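Local atomic coordinates of protein Tube (Drosophila melanogaster, PDB entry 1D2Z), a protein that recruits the kinase Pelle to the plasma membrane and activates it through protein-protein interaction in the Toll signalling pathway that sets embryonic dorsoventral polarity. Residues D18-R21 with L22-L26; A68-V71 with F72-D75; N79-P82 with P83-K87; A123-V126 with A127-L131. All coordinates share one frame; numbering follows the deposited sequence.

In the fold
All four interactions are local contacts within the death domain of Tube, a six-helix bundle that binds the death domain of Pelle. Interactions 1 and 4 lie on neighbouring helices, with centres about 11 Å apart, and are joined by a salt bridge from Arg-21 NH2 to Asp-129 OD1 at 2.8 Å. Interactions 2 and 3 use the start and the end of helix 68-80. Lys-87 NZ reaches back to Asp-75 OD1 at 2.8 Å and ties the two together. Ala-23 packs on Ser-86, so interactions 1 and 3 also touch. Interactions 2 and 4 lie on opposite sides of the chain's centre, about 27 Å apart between centres. Interaction 4 also meets Pelle, through Asp-124.

Interaction 1: residues D18-R21 with L22-L26; sequences DIYR and LAKIL
Regular helical bonds run from Leu-22 N to Asp-18 O, from Ala-23 N to Ile-19 O and from Lys-24 N to Tyr-20 O, while the next one, Ile-25 N to Arg-21 O, is weak at 3.5 Å. Tyr-20 and Lys-24 lie side by side one turn apart. CG of Tyr-20 is anti to the backbone N (chi1 -176°), and this sets its ring alongside the Lys-24 chain. CG of Lys-24 sits over one face, 4.2 Å from the ring centroid and nearer the rim, as a CH-pi contact. The lysine chain bends at chi2 and chi3, and CD comes 3.7 Å from Tyr-20 OH. One water lies 3.0 Å from both Tyr-20 OH and Lys-24 NZ; NZ also pairs with Asp-27. Were Tyr-20 an alanine, the Lys-24 chain would probably lose its flat support and the water one partner. Arg-21 NH2 meets Asp-18 OD1 at 2.9 Å, in the guanidinium plane, and also bridges to Asp-129. Asp-18 OD2 bonds to Tyr-5. Helix 16-27 sits in the six-helix death-domain bundle: Ile-19 and Leu-22 pack on Ile-92 of helix 87-96, Leu-22 also on Leu-110 of helix 107-116, and Ile-25 on Phe-125 of helix 120-130.

Interaction 2: residues A68-V71 with F72-D75; sequences AQDV and FQID
The carboxylate of Asp-75 lies beside Val-71, one helical turn back, and approaches it with OD2. This oxygen is 4.0 Å from CG1 of Val-71 and 3.3 Å from its carbonyl O. The Asp-70 carboxylate and the Gln-73 amide only come near each other: Asp-70 OD1 and Gln-73 NE2 are 4.2 Å apart. Phe-72 touches 68-71 through CB, 3.4 Å from Gln-69 O, not through its ring.

All five backbone bonds are weak, consistent with a helix just beginning. Phe-72 N is shared between Ala-68 O and Gln-69 O. Val-71 O receives both Ile-74 N and Asp-75 N, each at 3.3 Å; the bond from Asp-75 is much the straighter, at 163°. Asp-70 OD2 bonds to Thr-67 N just before the helix.

Val-71 points CG1 anti to its backbone nitrogen (chi1 179°), which turns this methyl along the helix to the side where Asp-75 lies. Both residues pack on Trp-32 of helix 31-38, and Ile-74 lies against Trp-32 as well as Met-90 of helix 87-96.

Asp-75 OD2 and Val-71 O are both acceptors, so their closeness brings no bond. The carboxylate is probably held by charge: OD1 forms salt bridges with Lys-87 and Arg-33. These two cations probably offset the cost of crowding the oxygens, and they link helix 68-80 to helices 87-96 and 31-38.

Interaction 3: residues N79-P82 with P83-K87; sequences NRLP and PDQSK
Pro-82 to Gln-85 form a type I beta turn, closed by a bond from Gln-85 N to Pro-82 O at 3.0 Å. The donor stands above the carbonyl plane, about 40° out of it. Helix 68-80 has just ended here, and the two prolines in succession carry the chain into the turn. Their rings meet where CB of Pro-82 lies 3.5 Å from CD of Pro-83.

Side chains of the turn meet the residues before it and within it. OD1 of Asp-84 comes back to CB of Pro-82 at 3.5 Å. Its CG sits between the backbone N and the carbonyl carbon (chi1 65°), and this brings OD1 beside the Pro-82 ring. Gln-85 bends at chi2 and lays its chain across Leu-81. CD1 of Leu-81 is 3.6 Å from both CG and CD of Gln-85, so a methyl rests on the aliphatic and amide carbons.

Lys-87 stretches out fully from the start of the next helix and brings NZ to within 3.4 Å of Asn-79 OD1, a weak bond. Its stronger partner is Asp-75.

The turn is a surface connection between helices 68-80 and 87-96. Ser-86 is the N-cap of the second: its OG bonds to Gln-89 N and also to Asp-27 at the end of helix 16-27. Lys-87 packs on Trp-32 and Arg-33 of helix 31-38, and on Ile-74 and Ala-78 of helix 68-80.

Interaction 4: residues A123-V126 with A127-L131; sequences ADFV and ALDFL
Phe-125 touches two side chains further along its helix, Asp-129 and Phe-130. CB of Asp-129 sits over one face of the Phe-125 ring, 4.1 Å from the centroid and toward the rim, in a CH-pi contact. The carboxylate continues alongside, its plane only 12° from that of the ring. OD1 of Asp-129 lies at the edge of the Phe-130 ring, in its plane. Phe-130 approaches Phe-125 at an oblique angle, with planes at 65°. CE1 of Phe-130 is 3.4 Å from CE2 of Phe-125. A serine in place of Phe-125 would probably open a gap beside Phe-130 and leave Asp-129 CB without the ring face it rests on.

Phe-125 and Asp-129 both hold CG anti to the backbone nitrogen (chi1 174° for Phe-125), and their side chains point the same way. Val-126 meets Phe-130 as well: its CG1 lies 4.2 Å from CD2 of Phe-130.

Ala-127 and Leu-128 donate to Ala-123 O and Asp-124 O in regular helical bonds, and Asp-129 N reaches Phe-125 O at 2.9 Å. The helix then widens into a pi-type turn. Val-126 O takes Leu-131 N at 3.1 Å, nearly along the C=O axis, and Phe-130 N at 3.2 Å more weakly.

Asp-129 OD1 forms salt bridges with Lys-4 and Arg-21, and Asp-124 OD2 accepts a hydrogen bond from Asn-74 of the Pelle chain and forms a salt bridge with Arg-138. Phe-125 packs on Leu-22 of helix 16-27, Phe-130 meets Tyr-5 edge-to-face, and Val-126 packs on Val-107 and Leu-114 of helix 107-116.

Interaction 1: residues D18-R21 with L22-L26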
loop_
_atom_site.group_PDB
_atom_site.type_symbol
_atom_site.label_atom_id
_atom_site.label_comp_id
_atom_site.label_asym_id
_atom_site.label_seq_id
_atom_site.Cartn_x
_atom_site.Cartn_y
_atom_site.Cartn_z
ATOM N N ASP B 18 -11.793 -6.812 -11.793
ATOM C CA ASP B 18 -11.162 -7.087 -10.507
ATOM C C ASP B 18 -9.719 -6.590 -10.528
ATOM O O ASP B 18 -9.251 -5.980 -9.564
ATOM C CB ASP B 18 -11.223 -8.579 -10.168
ATOM C CG ASP B 18 -12.574 -8.995 -9.618
ATOM O OD1 ASP B 18 -13.228 -8.174 -8.936
ATOM O OD2 ASP B 18 -12.979 -10.151 -9.856
ATOM N N ILE B 19 -9.030 -6.840 -11.638
ATOM C CA ILE B 19 -7.653 -6.387 -11.800
ATOM C C ILE B 19 -7.649 -4.860 -11.773
ATOM O O ILE B 19 -6.749 -4.250 -11.205
ATOM C CB ILE B 19 -7.038 -6.866 -13.135
ATOM C CG1 ILE B 19 -6.804 -8.381 -13.108
ATOM C CG2 ILE B 19 -5.722 -6.144 -13.401
ATOM C CD1 ILE B 19 -5.819 -8.843 -12.039
ATOM N N TYR B 20 -8.691 -4.256 -12.341
ATOM C CA TYR B 20 -8.791 -2.802 -12.382
ATOM C C TYR B 20 -8.891 -2.189 -10.989
ATOM O O TYR B 20 -8.312 -1.132 -10.733
ATOM C CB TYR B 20 -9.979 -2.355 -13.236
ATOM C CG TYR B 20 -10.072 -0.852 -13.382
ATOM C CD1 TYR B 20 -9.078 -0.139 -14.055
ATOM C CD2 TYR B 20 -11.129 -0.138 -12.819
ATOM C CE1 TYR B 20 -9.130 1.245 -14.158
ATOM C CE2 TYR B 20 -11.190 1.251 -12.916
ATOM C CZ TYR B 20 -10.186 1.933 -13.588
ATOM O OH TYR B 20 -10.225 3.302 -13.688
ATOM N N ARG B 21 -9.652 -2.829 -10.102
ATOM C CA ARG B 21 -9.790 -2.324 -8.740
ATOM C C ARG B 21 -8.430 -2.391 -8.049
ATOM O O ARG B 21 -8.036 -1.460 -7.351
ATOM C CB ARG B 21 -10.860 -3.103 -7.970
ATOM C CG ARG B 21 -12.268 -2.853 -8.509
ATOM C CD ARG B 21 -13.344 -3.355 -7.569
ATOM N NE ARG B 21 -13.352 -4.810 -7.474
ATOM C CZ ARG B 21 -13.861 -5.493 -6.453
ATOM N NH1 ARG B 21 -14.410 -4.854 -5.423
ATOM N NH2 ARG B 21 -13.827 -6.818 -6.466
ATOM N N LEU B 22 -7.694 -3.471 -8.307
ATOM C CA LEU B 22 -6.353 -3.645 -7.754
ATOM C C LEU B 22 -5.433 -2.558 -8.323
ATOM O O LEU B 22 -4.638 -1.960 -7.595
ATOM C CB LEU B 22 -5.796 -5.026 -8.122
ATOM C CG LEU B 22 -4.305 -5.272 -7.846
ATOM C CD1 LEU B 22 -4.009 -5.215 -6.347
ATOM C CD2 LEU B 22 -3.910 -6.617 -8.405
ATOM N N ALA B 23 -5.554 -2.315 -9.627
ATOM C CA ALA B 23 -4.739 -1.312 -10.318
ATOM C C ALA B 23 -4.859 0.078 -9.701
ATOM O O ALA B 23 -3.847 0.747 -9.474
ATOM C CB ALA B 23 -5.099 -1.263 -11.805
ATOM N N LYS B 24 -6.087 0.509 -9.418
ATOM C CA LYS B 24 -6.304 1.829 -8.825
ATOM C C LYS B 24 -5.617 1.964 -7.469
ATOM O O LYS B 24 -5.149 3.043 -7.096
ATOM C CB LYS B 24 -7.798 2.144 -8.709
ATOM C CG LYS B 24 -8.491 2.309 -10.064
ATOM C CD LYS B 24 -7.651 3.168 -11.029
ATOM C CE LYS B 24 -7.484 4.607 -10.548
ATOM N NZ LYS B 24 -6.410 5.308 -11.321
ATOM N N ILE B 25 -5.538 0.855 -6.745
ATOM C CA ILE B 25 -4.874 0.840 -5.448
ATOM C C ILE B 25 -3.371 1.033 -5.674
ATOM O O ILE B 25 -2.741 1.881 -5.038
ATOM C CB ILE B 25 -5.150 -0.489 -4.714
ATOM C CG1 ILE B 25 -6.656 -0.617 -4.447
ATOM C CG2 ILE B 25 -4.351 -0.561 -3.408
ATOM C CD1 ILE B 25 -7.057 -1.893 -3.769
ATOM N N LEU B 26 -2.819 0.287 -6.627
ATOM C CA LEU B 26 -1.396 0.372 -6.946
ATOM C C LEU B 26 -1.002 1.686 -7.616
ATOM O O LEU B 26 0.177 2.041 -7.629
ATOM C CB LEU B 26 -0.969 -0.813 -7.820
ATOM C CG LEU B 26 -0.927 -2.184 -7.137
ATOM C CD1 LEU B 26 -0.751 -3.289 -8.174
ATOM C CD2 LEU B 26 0.198 -2.216 -6.109
HETATM O O HOH W 1 -7.619 4.839 -14.062
#

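Interaction 2: residues A68-V71 with F72-D75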
loop_
_atom_site.group_PDB
_atom_site.type_symbol
_atom_site.label_atom_id
_atom_site.label_comp_id
_atom_site.label_asym_id
_atom_site.label_seq_id
_atom_site.Cartn_x
_atom_site.Cartn_y
_atom_site.Cartn_z
ATOM N N ALA B 68 14.725 -0.840 -14.499
ATOM C CA ALA B 68 14.203 0.517 -14.374
ATOM C C ALA B 68 13.779 1.047 -15.743
ATOM O O ALA B 68 12.991 1.992 -15.838
ATOM C CB ALA B 68 15.251 1.428 -13.749
ATOM N N GLN B 69 14.280 0.404 -16.797
ATOM C CA GLN B 69 13.977 0.787 -18.171
ATOM C C GLN B 69 12.616 0.266 -18.620
ATOM O O GLN B 69 11.893 0.948 -19.350
ATOM C CB GLN B 69 15.073 0.279 -19.115
ATOM C CG GLN B 69 16.482 0.707 -18.711
ATOM C CD GLN B 69 17.511 0.483 -19.807
ATOM O OE1 GLN B 69 17.453 -0.506 -20.543
ATOM N NE2 GLN B 69 18.459 1.408 -19.925
ATOM N N ASP B 70 12.276 -0.952 -18.199
ATOM C CA ASP B 70 10.988 -1.546 -18.552
ATOM C C ASP B 70 9.877 -0.767 -17.857
ATOM O O ASP B 70 8.763 -0.654 -18.374
ATOM C CB ASP B 70 10.937 -3.020 -18.138
ATOM C CG ASP B 70 11.948 -3.869 -18.884
ATOM O OD1 ASP B 70 11.737 -4.123 -20.091
ATOM O OD2 ASP B 70 12.951 -4.282 -18.262
ATOM N N VAL B 71 10.205 -0.215 -16.692
ATOM C CA VAL B 71 9.265 0.582 -15.912
ATOM C C VAL B 71 8.945 1.890 -16.644
ATOM O O VAL B 71 7.802 2.349 -16.632
ATOM C CB VAL B 71 9.839 0.887 -14.507
ATOM C CG1 VAL B 71 8.872 1.745 -13.709
ATOM C CG2 VAL B 71 10.119 -0.413 -13.760
ATOM N N PHE B 72 9.948 2.457 -17.316
ATOM C CA PHE B 72 9.788 3.705 -18.061
ATOM C C PHE B 72 8.794 3.604 -19.214
ATOM O O PHE B 72 8.011 4.527 -19.437
ATOM C CB PHE B 72 11.142 4.194 -18.592
ATOM C CG PHE B 72 11.042 5.383 -19.526
ATOM C CD1 PHE B 72 10.894 6.674 -19.023
ATOM C CD2 PHE B 72 11.096 5.206 -20.909
ATOM C CE1 PHE B 72 10.799 7.771 -19.883
ATOM C CE2 PHE B 72 11.003 6.297 -21.778
ATOM C CZ PHE B 72 10.854 7.580 -21.264
ATOM N N GLN B 73 8.845 2.502 -19.961
ATOM C CA GLN B 73 7.944 2.305 -21.095
ATOM C C GLN B 73 6.489 2.476 -20.685
ATOM O O GLN B 73 5.671 2.973 -21.464
ATOM C CB GLN B 73 8.150 0.928 -21.725
ATOM C CG GLN B 73 9.546 0.705 -22.275
ATOM C CD GLN B 73 9.675 -0.607 -23.024
ATOM O OE1 GLN B 73 10.204 -0.646 -24.135
ATOM N NE2 GLN B 73 9.191 -1.689 -22.422
ATOM N N ILE B 74 6.175 2.064 -19.458
ATOM C CA ILE B 74 4.825 2.192 -18.919
ATOM C C ILE B 74 4.561 3.679 -18.673
ATOM O O ILE B 74 3.520 4.204 -19.070
ATOM C CB ILE B 74 4.658 1.407 -17.584
ATOM C CG1 ILE B 74 4.954 -0.084 -17.791
ATOM C CG2 ILE B 74 3.245 1.587 -17.040
ATOM C CD1 ILE B 74 3.973 -0.791 -18.712
ATOM N N ASP B 75 5.507 4.350 -18.020
ATOM C CA ASP B 75 5.377 5.780 -17.744
ATOM C C ASP B 75 5.223 6.560 -19.051
ATOM O O ASP B 75 4.285 7.342 -19.208
ATOM C CB ASP B 75 6.598 6.304 -16.977
ATOM C CG ASP B 75 6.557 5.957 -15.497
ATOM O OD1 ASP B 75 5.674 6.483 -14.785
ATOM O OD2 ASP B 75 7.416 5.171 -15.044
#

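Interaction 3: residues N79-P82 with P83-K87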
loop_
_atom_site.group_PDB
_atom_site.type_symbol
_atom_site.label_atom_id
_atom_site.label_comp_id
_atom_site.label_asym_id
_atom_site.label_seq_id
_atom_site.Cartn_x
_atom_site.Cartn_y
_atom_site.Cartn_z
ATOM N N ASN B 79 1.942 8.585 -20.205
ATOM C CA ASN B 79 2.065 10.039 -20.196
ATOM C C ASN B 79 1.480 10.682 -21.456
ATOM O O ASN B 79 1.053 11.837 -21.427
ATOM C CB ASN B 79 3.523 10.461 -19.987
ATOM C CG ASN B 79 3.976 10.303 -18.541
ATOM O OD1 ASN B 79 3.175 10.401 -17.609
ATOM N ND2 ASN B 79 5.269 10.060 -18.348
ATOM N N ARG B 80 1.443 9.920 -22.549
ATOM C CA ARG B 80 0.886 10.396 -23.818
ATOM C C ARG B 80 -0.644 10.422 -23.732
ATOM O O ARG B 80 -1.306 11.192 -24.432
ATOM C CB ARG B 80 1.309 9.476 -24.964
ATOM C CG ARG B 80 2.802 9.444 -25.247
ATOM C CD ARG B 80 3.119 8.381 -26.284
ATOM N NE ARG B 80 4.491 8.463 -26.779
ATOM C CZ ARG B 80 5.038 7.587 -27.618
ATOM N NH1 ARG B 80 4.333 6.550 -28.059
ATOM N NH2 ARG B 80 6.290 7.751 -28.026
ATOM N N LEU B 81 -1.189 9.562 -22.875
ATOM C CA LEU B 81 -2.630 9.453 -22.668
ATOM C C LEU B 81 -3.091 10.422 -21.571
ATOM O O LEU B 81 -2.263 11.014 -20.876
ATOM C CB LEU B 81 -2.974 8.004 -22.301
ATOM C CG LEU B 81 -2.579 6.977 -23.369
ATOM C CD1 LEU B 81 -2.740 5.556 -22.848
ATOM C CD2 LEU B 81 -3.411 7.195 -24.624
ATOM N N PRO B 82 -4.417 10.617 -21.415
ATOM C CA PRO B 82 -4.938 11.528 -20.387
ATOM C C PRO B 82 -4.437 11.214 -18.970
ATOM O O PRO B 82 -4.117 10.066 -18.657
ATOM C CB PRO B 82 -6.459 11.374 -20.523
ATOM C CG PRO B 82 -6.630 10.032 -21.168
ATOM C CD PRO B 82 -5.526 10.022 -22.180
ATOM N N PRO B 83 -4.385 12.234 -18.092
ATOM C CA PRO B 83 -3.925 12.119 -16.701
ATOM C C PRO B 83 -4.573 11.031 -15.843
ATOM O O PRO B 83 -3.983 10.581 -14.858
ATOM C CB PRO B 83 -4.189 13.520 -16.137
ATOM C CG PRO B 83 -5.332 14.017 -16.968
ATOM C CD PRO B 83 -4.912 13.588 -18.344
ATOM N N ASP B 84 -5.774 10.603 -16.217
ATOM C CA ASP B 84 -6.475 9.573 -15.461
ATOM C C ASP B 84 -6.161 8.148 -15.932
ATOM O O ASP B 84 -6.815 7.191 -15.504
ATOM C CB ASP B 84 -7.989 9.831 -15.488
ATOM C CG ASP B 84 -8.581 9.720 -16.884
ATOM O OD1 ASP B 84 -8.347 10.628 -17.714
ATOM O OD2 ASP B 84 -9.288 8.725 -17.146
ATOM N N GLN B 85 -5.160 8.005 -16.801
ATOM C CA GLN B 85 -4.776 6.689 -17.317
ATOM C C GLN B 85 -4.015 5.891 -16.258
ATOM O O GLN B 85 -2.999 6.349 -15.738
ATOM C CB GLN B 85 -3.911 6.828 -18.572
ATOM C CG GLN B 85 -3.779 5.541 -19.387
ATOM C CD GLN B 85 -5.066 5.157 -20.108
ATOM O OE1 GLN B 85 -5.395 3.974 -20.228
ATOM N NE2 GLN B 85 -5.793 6.154 -20.600
ATOM N N SER B 86 -4.504 4.688 -15.967
ATOM C CA SER B 86 -3.891 3.818 -14.968
ATOM C C SER B 86 -2.598 3.132 -15.413
ATOM O O SER B 86 -2.617 2.230 -16.248
ATOM C CB SER B 86 -4.897 2.760 -14.506
ATOM O OG SER B 86 -4.272 1.791 -13.673
ATOM N N LYS B 87 -1.478 3.544 -14.826
ATOM C CA LYS B 87 -0.185 2.946 -15.154
ATOM C C LYS B 87 -0.071 1.516 -14.610
ATOM O O LYS B 87 0.595 0.673 -15.213
ATOM C CB LYS B 87 0.956 3.820 -14.630
ATOM C CG LYS B 87 1.034 5.191 -15.310
ATOM C CD LYS B 87 2.187 6.038 -14.776
ATOM C CE LYS B 87 2.314 7.341 -15.560
ATOM N NZ LYS B 87 3.444 8.195 -15.090
#

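Interaction 4: residues A123-V126 with A127-L131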
loop_
_atom_site.group_PDB
_atom_site.type_symbol
_atom_site.label_atom_id
_atom_site.label_comp_id
_atom_site.label_asym_id
_atom_site.label_seq_id
_atom_site.Cartn_x
_atom_site.Cartn_y
_atom_site.Cartn_z
ATOM N N ALA B 123 -2.204 -5.747 -0.945
ATOM C CA ALA B 123 -2.134 -7.095 -0.395
ATOM C C ALA B 123 -3.411 -7.482 0.360
ATOM O O ALA B 123 -3.901 -8.598 0.203
ATOM C CB ALA B 123 -0.911 -7.239 0.515
ATOM N N ASP B 124 -3.931 -6.568 1.184
ATOM C CA ASP B 124 -5.160 -6.816 1.956
ATOM C C ASP B 124 -6.340 -7.025 1.010
ATOM O O ASP B 124 -7.215 -7.860 1.258
ATOM C CB ASP B 124 -5.474 -5.642 2.903
ATOM C CG ASP B 124 -4.460 -5.498 4.031
ATOM O OD1 ASP B 124 -3.608 -6.397 4.207
ATOM O OD2 ASP B 124 -4.505 -4.472 4.738
ATOM N N PHE B 125 -6.356 -6.248 -0.069
ATOM C CA PHE B 125 -7.407 -6.337 -1.073
ATOM C C PHE B 125 -7.361 -7.701 -1.763
ATOM O O PHE B 125 -8.390 -8.348 -1.937
ATOM C CB PHE B 125 -7.252 -5.225 -2.112
ATOM C CG PHE B 125 -8.212 -5.340 -3.268
ATOM C CD1 PHE B 125 -9.555 -5.003 -3.110
ATOM C CD2 PHE B 125 -7.777 -5.804 -4.504
ATOM C CE1 PHE B 125 -10.454 -5.130 -4.174
ATOM C CE2 PHE B 125 -8.665 -5.933 -5.571
ATOM C CZ PHE B 125 -10.007 -5.596 -5.405
ATOM N N VAL B 126 -6.170 -8.128 -2.163
ATOM C CA VAL B 126 -6.012 -9.416 -2.827
ATOM C C VAL B 126 -6.371 -10.572 -1.891
ATOM O O VAL B 126 -7.016 -11.538 -2.306
ATOM C CB VAL B 126 -4.573 -9.598 -3.381
ATOM C CG1 VAL B 126 -4.343 -11.043 -3.826
ATOM C CG2 VAL B 126 -4.341 -8.638 -4.561
ATOM N N ALA B 127 -5.977 -10.462 -0.626
ATOM C CA ALA B 127 -6.265 -11.513 0.351
ATOM C C ALA B 127 -7.763 -11.659 0.611
ATOM O O ALA B 127 -8.313 -12.757 0.522
ATOM C CB ALA B 127 -5.532 -11.241 1.658
ATOM N N LEU B 128 -8.417 -10.543 0.905
ATOM C CA LEU B 128 -9.844 -10.546 1.197
ATOM C C LEU B 128 -10.734 -10.774 -0.025
ATOM O O LEU B 128 -11.406 -11.804 -0.133
ATOM C CB LEU B 128 -10.237 -9.239 1.886
ATOM C CG LEU B 128 -9.636 -9.001 3.271
ATOM C CD1 LEU B 128 -9.882 -7.569 3.720
ATOM C CD2 LEU B 128 -10.239 -9.990 4.258
ATOM N N ASP B 129 -10.700 -9.827 -0.956
ATOM C CA ASP B 129 -11.525 -9.877 -2.158
ATOM C C ASP B 129 -11.273 -11.044 -3.117
ATOM O O ASP B 129 -12.220 -11.665 -3.593
ATOM C CB ASP B 129 -11.421 -8.546 -2.911
ATOM C CG ASP B 129 -12.523 -8.366 -3.940
ATOM O OD1 ASP B 129 -12.343 -8.813 -5.094
ATOM O OD2 ASP B 129 -13.561 -7.764 -3.597
ATOM N N PHE B 130 -10.008 -11.333 -3.414
ATOM C CA PHE B 130 -9.673 -12.419 -4.339
ATOM C C PHE B 130 -9.643 -13.821 -3.726
ATOM O O PHE B 130 -10.161 -14.773 -4.315
ATOM C CB PHE B 130 -8.309 -12.175 -4.999
ATOM C CG PHE B 130 -8.284 -11.045 -5.994
ATOM C CD1 PHE B 130 -9.299 -10.097 -6.043
ATOM C CD2 PHE B 130 -7.210 -10.918 -6.870
ATOM C CE1 PHE B 130 -9.244 -9.039 -6.948
ATOM C CE2 PHE B 130 -7.144 -9.861 -7.781
ATOM C CZ PHE B 130 -8.163 -8.922 -7.818
ATOM N N LEU B 131 -9.013 -13.946 -2.561
ATOM C CA LEU B 131 -8.853 -15.241 -1.907
ATOM C C LEU B 131 -9.766 -15.541 -0.726
ATOM O O LEU B 131 -9.787 -16.673 -0.241
ATOM C CB LEU B 131 -7.397 -15.402 -1.459
ATOM C CG LEU B 131 -6.320 -15.343 -2.542
ATOM C CD1 LEU B 131 -4.950 -15.159 -1.907
ATOM C CD2 LEU B 131 -6.367 -16.610 -3.382
#